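Local coordinates for protein subclass B1 metallo-beta-lactamase (Myroides odoratimimus, PDB 6T5L) that probably hydrolyses the beta-lactam ring of antibiotics, carbapenems included, as a zinc-dependent subclass B1 metallo-beta-lactamase, at residues Y116-K119 with E120-E123; A154-F157 with G158-H161. One frame throughout, in Å; residues are numbered along the deposited sequence.

Interaction 1 (Y116-K119 with E120-E123)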
loop_
_atom_site.group_PDB
_atom_site.type_symbol
_atom_site.label_atom_id
_atom_site.label_comp_id
_atom_site.label_asym_id
_atom_site.label_seq_id
_atom_site.Cartn_x
_atom_site.Cartn_y
_atom_site.Cartn_z
ATOM N N TYR A 116 -1.531 3.347 11.476
ATOM C CA TYR A 116 -0.231 4.016 11.538
ATOM C C TYR A 116 -0.069 4.867 10.295
ATOM O O TYR A 116 -0.123 4.334 9.185
ATOM C CB TYR A 116 0.907 3.004 11.583
ATOM C CG TYR A 116 0.975 2.165 12.833
ATOM C CD1 TYR A 116 0.209 1.037 12.937
ATOM C CD2 TYR A 116 1.777 2.518 13.914
ATOM C CE1 TYR A 116 0.241 0.239 14.044
ATOM C CE2 TYR A 116 1.816 1.728 15.042
ATOM C CZ TYR A 116 1.026 0.579 15.084
ATOM O OH TYR A 116 1.009 -0.293 16.142
ATOM N N VAL A 117 0.114 6.174 10.449
ATOM C CA VAL A 117 0.090 7.038 9.277
ATOM C C VAL A 117 1.017 8.218 9.483
ATOM O O VAL A 117 1.319 8.640 10.622
ATOM C CB VAL A 117 -1.373 7.474 8.980
ATOM C CG1 VAL A 117 -1.988 8.098 10.226
ATOM C CG2 VAL A 117 -1.474 8.429 7.763
ATOM N N SER A 118 1.521 8.714 8.374
ATOM C CA SER A 118 2.473 9.794 8.451
ATOM C C SER A 118 1.731 11.086 8.754
ATOM O O SER A 118 0.541 11.246 8.447
ATOM C CB SER A 118 3.251 9.933 7.128
ATOM O OG SER A 118 2.578 10.757 6.198
ATOM N N LYS A 119 2.483 12.044 9.277
ATOM C CA LYS A 119 1.897 13.317 9.696
ATOM C C LYS A 119 1.443 14.152 8.500
ATOM O O LYS A 119 0.336 14.685 8.508
ATOM C CB LYS A 119 2.889 14.088 10.553
ATOM C CG LYS A 119 3.061 13.498 11.962
ATOM C CD LYS A 119 4.087 14.258 12.800
ATOM C CE LYS A 119 4.151 13.742 14.219
ATOM N NZ LYS A 119 5.287 14.370 14.956
ATOM N N GLU A 120 2.214 14.168 7.421
ATOM C CA GLU A 120 1.765 14.879 6.219
ATOM C C GLU A 120 0.490 14.254 5.665
ATOM O O GLU A 120 -0.441 14.961 5.282
ATOM C CB GLU A 120 2.867 14.882 5.152
ATOM C CG GLU A 120 2.665 15.989 4.128
ATOM C CD GLU A 120 3.733 16.038 3.053
ATOM O OE1 GLU A 120 3.493 16.754 2.052
ATOM O OE2 GLU A 120 4.808 15.408 3.220
ATOM N N THR A 121 0.365 12.938 5.746
ATOM C CA THR A 121 -0.876 12.315 5.281
ATOM C C THR A 121 -2.077 12.788 6.085
ATOM O O THR A 121 -3.156 13.019 5.509
ATOM C CB THR A 121 -0.792 10.794 5.318
ATOM O OG1 THR A 121 0.176 10.340 4.393
ATOM C CG2 THR A 121 -2.157 10.194 4.937
ATOM N N ILE A 122 -1.900 12.981 7.407
ATOM C CA ILE A 122 -2.979 13.488 8.266
ATOM C C ILE A 122 -3.356 14.892 7.868
ATOM O O ILE A 122 -4.541 15.257 7.859
ATOM C CB ILE A 122 -2.579 13.429 9.756
ATOM C CG1 ILE A 122 -2.322 11.956 10.168
ATOM C CG2 ILE A 122 -3.666 14.149 10.742
ATOM C CD1 ILE A 122 -1.912 11.803 11.624
ATOM N N GLU A 123 -2.356 15.721 7.589
ATOM C CA GLU A 123 -2.620 17.105 7.232
ATOM C C GLU A 123 -3.382 17.195 5.910
ATOM O O GLU A 123 -4.340 17.963 5.780
ATOM C CB GLU A 123 -1.295 17.860 7.166
ATOM C CG GLU A 123 -1.445 19.321 6.777
ATOM C CD GLU A 123 -0.182 19.895 6.174
ATOM O OE1 GLU A 123 -0.272 20.550 5.112
ATOM O OE2 GLU A 123 0.898 19.691 6.767
HETATM O O HOH W 1 1.116 7.550 5.522
#

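Interaction 2 (A154-F157 with G158-H161). With ZN (zinc ion), chain C.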
loop_
_atom_site.group_PDB
_atom_site.type_symbol
_atom_site.label_atom_id
_atom_site.label_comp_id
_atom_site.label_asym_id
_atom_site.label_seq_id
_atom_site.Cartn_x
_atom_site.Cartn_y
_atom_site.Cartn_z
ATOM N N ALA A 154 7.756 1.513 6.974
ATOM C CA ALA A 154 7.189 2.445 5.999
ATOM C C ALA A 154 8.178 3.580 5.981
ATOM O O ALA A 154 8.713 3.911 7.037
ATOM C CB ALA A 154 5.785 2.979 6.379
ATOM N N GLU A 155 8.419 4.183 4.823
ATOM C CA GLU A 155 9.403 5.255 4.738
ATOM C C GLU A 155 8.989 6.267 3.679
ATOM O O GLU A 155 8.542 5.908 2.594
ATOM C CB GLU A 155 10.818 4.723 4.424
ATOM C CG GLU A 155 11.867 5.852 4.482
ATOM C CD GLU A 155 13.311 5.358 4.655
ATOM O OE1 GLU A 155 14.235 6.147 4.435
ATOM O OE2 GLU A 155 13.533 4.169 5.026
ATOM N N TYR A 156 9.191 7.532 3.982
ATOM C CA TYR A 156 8.994 8.614 3.022
ATOM C C TYR A 156 10.321 9.016 2.366
ATOM O O TYR A 156 11.285 9.361 3.070
ATOM C CB TYR A 156 8.399 9.828 3.722
ATOM C CG TYR A 156 8.313 11.068 2.883
ATOM C CD1 TYR A 156 7.287 11.209 1.948
ATOM C CD2 TYR A 156 9.218 12.118 3.040
ATOM C CE1 TYR A 156 7.154 12.335 1.193
ATOM C CE2 TYR A 156 9.076 13.276 2.311
ATOM C CZ TYR A 156 8.025 13.375 1.388
ATOM O OH TYR A 156 7.865 14.477 0.593
ATOM N N PHE A 157 10.326 9.047 1.016
ATOM C CA PHE A 157 11.512 9.302 0.214
ATOM C C PHE A 157 11.446 10.635 -0.510
ATOM O O PHE A 157 12.472 11.060 -1.031
ATOM C CB PHE A 157 11.763 8.176 -0.829
ATOM C CG PHE A 157 12.236 6.908 -0.222
ATOM C CD1 PHE A 157 13.600 6.655 -0.056
ATOM C CD2 PHE A 157 11.341 5.972 0.216
ATOM C CE1 PHE A 157 14.053 5.486 0.525
ATOM C CE2 PHE A 157 11.783 4.793 0.821
ATOM C CZ PHE A 157 13.153 4.573 0.990
ATOM N N GLY A 158 10.291 11.326 -0.496
ATOM C CA GLY A 158 10.046 12.536 -1.280
ATOM C C GLY A 158 8.684 12.513 -1.965
ATOM O O GLY A 158 7.950 11.524 -1.938
ATOM N N GLU A 159 8.377 13.609 -2.636
ATOM C CA GLU A 159 7.129 13.754 -3.344
ATOM C C GLU A 159 7.152 13.066 -4.699
ATOM O O GLU A 159 8.201 12.944 -5.357
ATOM C CB GLU A 159 6.792 15.235 -3.535
ATOM C CG GLU A 159 6.809 15.987 -2.179
ATOM C CD GLU A 159 6.387 17.408 -2.260
ATOM O OE1 GLU A 159 6.548 18.079 -1.217
ATOM O OE2 GLU A 159 5.910 17.884 -3.328
ATOM N N GLY A 160 5.961 12.579 -5.083
ATOM C CA GLY A 160 5.698 11.852 -6.312
ATOM C C GLY A 160 4.264 11.987 -6.798
ATOM O O GLY A 160 3.775 13.055 -7.232
ATOM N N HIS A 161 3.627 10.810 -6.816
ATOM C CA HIS A 161 2.198 10.682 -7.063
ATOM C C HIS A 161 1.400 11.656 -6.194
ATOM O O HIS A 161 0.449 12.293 -6.664
ATOM C CB HIS A 161 1.760 9.223 -6.806
ATOM C CG HIS A 161 0.279 9.036 -6.842
ATOM N ND1 HIS A 161 -0.435 9.012 -8.023
ATOM C CD2 HIS A 161 -0.631 8.937 -5.838
ATOM C CE1 HIS A 161 -1.715 8.859 -7.742
ATOM N NE2 HIS A 161 -1.854 8.798 -6.427
HETATM ZN ZN ZN C . -3.262 8.328 -5.207
HETATM O O HOH W 2 5.873 16.880 0.916
HETATM O O HOH W 3 8.295 8.891 -0.674
HETATM O O HOH W 4 -3.795 7.228 -5.532
#

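Interaction 1 (Y116-K119 with E120-E123)
S118 and T121 meet through their hydroxyls where strand 116-118 turns straight into helix 119-127. Along T121, CB rests 3.4 Å from the carbonyl oxygen S118 O and also touches the V117 side chain. From there CG2 runs against V117 CG2, at 3.4 Å a tight contact for two methyls, while OG1 branches toward the S118 hydroxyl, 3.0 Å from S118 OG. T121 OG1 has further partners: D164 OD2 is hydrogen-bonded to it, and water 1 donates to it while accepting from S118 N. With chi1 at 87°, S118 OG sits between its own backbone N and carbonyl carbon, turned to the first turn of the helix and 3.1 Å from T121 N. On another flank, V117 CG1 packs against I122 CG1 at 3.9 Å, the two side chains crossing at a slant. The backbone begins its helical bonding here, I122 N giving its proton to S118 O (3.2 Å) and E123 N to K119 O (3.0 Å, N-H...O 157°). S118 is the N-cap residue of helix 119-127, in a beta-alpha-beta unit of strand 116-118, this helix and strand 137-139, within the metallo-beta-lactamase fold.

Interaction 2 (A154-F157 with G158-H161)
The Y156 ring lies forward over the main chain of G158, two residues further on, and takes a glycine backbone, not a side chain, against its face. G158 CA makes a CH-pi contact 3.9 Å from the centroid of the Y156 ring, 29° off the normal, and G158 N stands over the middle of the same face. Y156 CG lies anti to the backbone N (chi1 172°), which lays the ring along the onward chain and carries its phenol end past G158. There Y156 OH comes within 3.3 Å of E159 CG, the ring and carboxylate planes being turned 49° from each other. G158 adopts a backbone conformation that suits glycine, and its CA lies over the ring.

Water 3 joins the two sides of the bend, accepting from F157 N at 2.6 Å and donating to G158 O at 2.9 Å. Y156 OH is hydrogen-bonded to K163 O and also to water 2, 3.1 Å away, which lies close to E159 OE1 as well and may donate to it. The other carboxylate oxygen, E159 OE2, holds a salt bridge with K163 and a hydrogen bond from N196. F157 turns its ring to helix 200-210, touching T203 and V207.

Beyond G160 the chain reaches H161, whose NE2 binds a zinc ion at 1.9 Å; H96 and H98 complete the protein ligands of this three-histidine site. The chemistry is consistent with a bend steadied by the ring face, by water 3 and by the anchored E159 carboxylate, whose negative charge K163 would partly offset, two residues ahead of a metal ligand.

Interaction 1 precedes interaction 2 along the chain, and their centres lie 12 Å apart. They touch by packing, E120 OE2 standing 4.1 Å from Y156 OH. The loop between strands 150-155 and 167-170 also connects them: its neighbouring residues D164 and K163 bond to interaction 1 and interaction 2 respectively, and E120 rests on both. Their relation to the metal centre differs. Segment 158-161 supplies H161 to one zinc ion directly, while the T121 side chain stays about 10 Å from a bound zinc. The second zinc is bound by D100, C180 and H221, and C180 touches the H161 side chain.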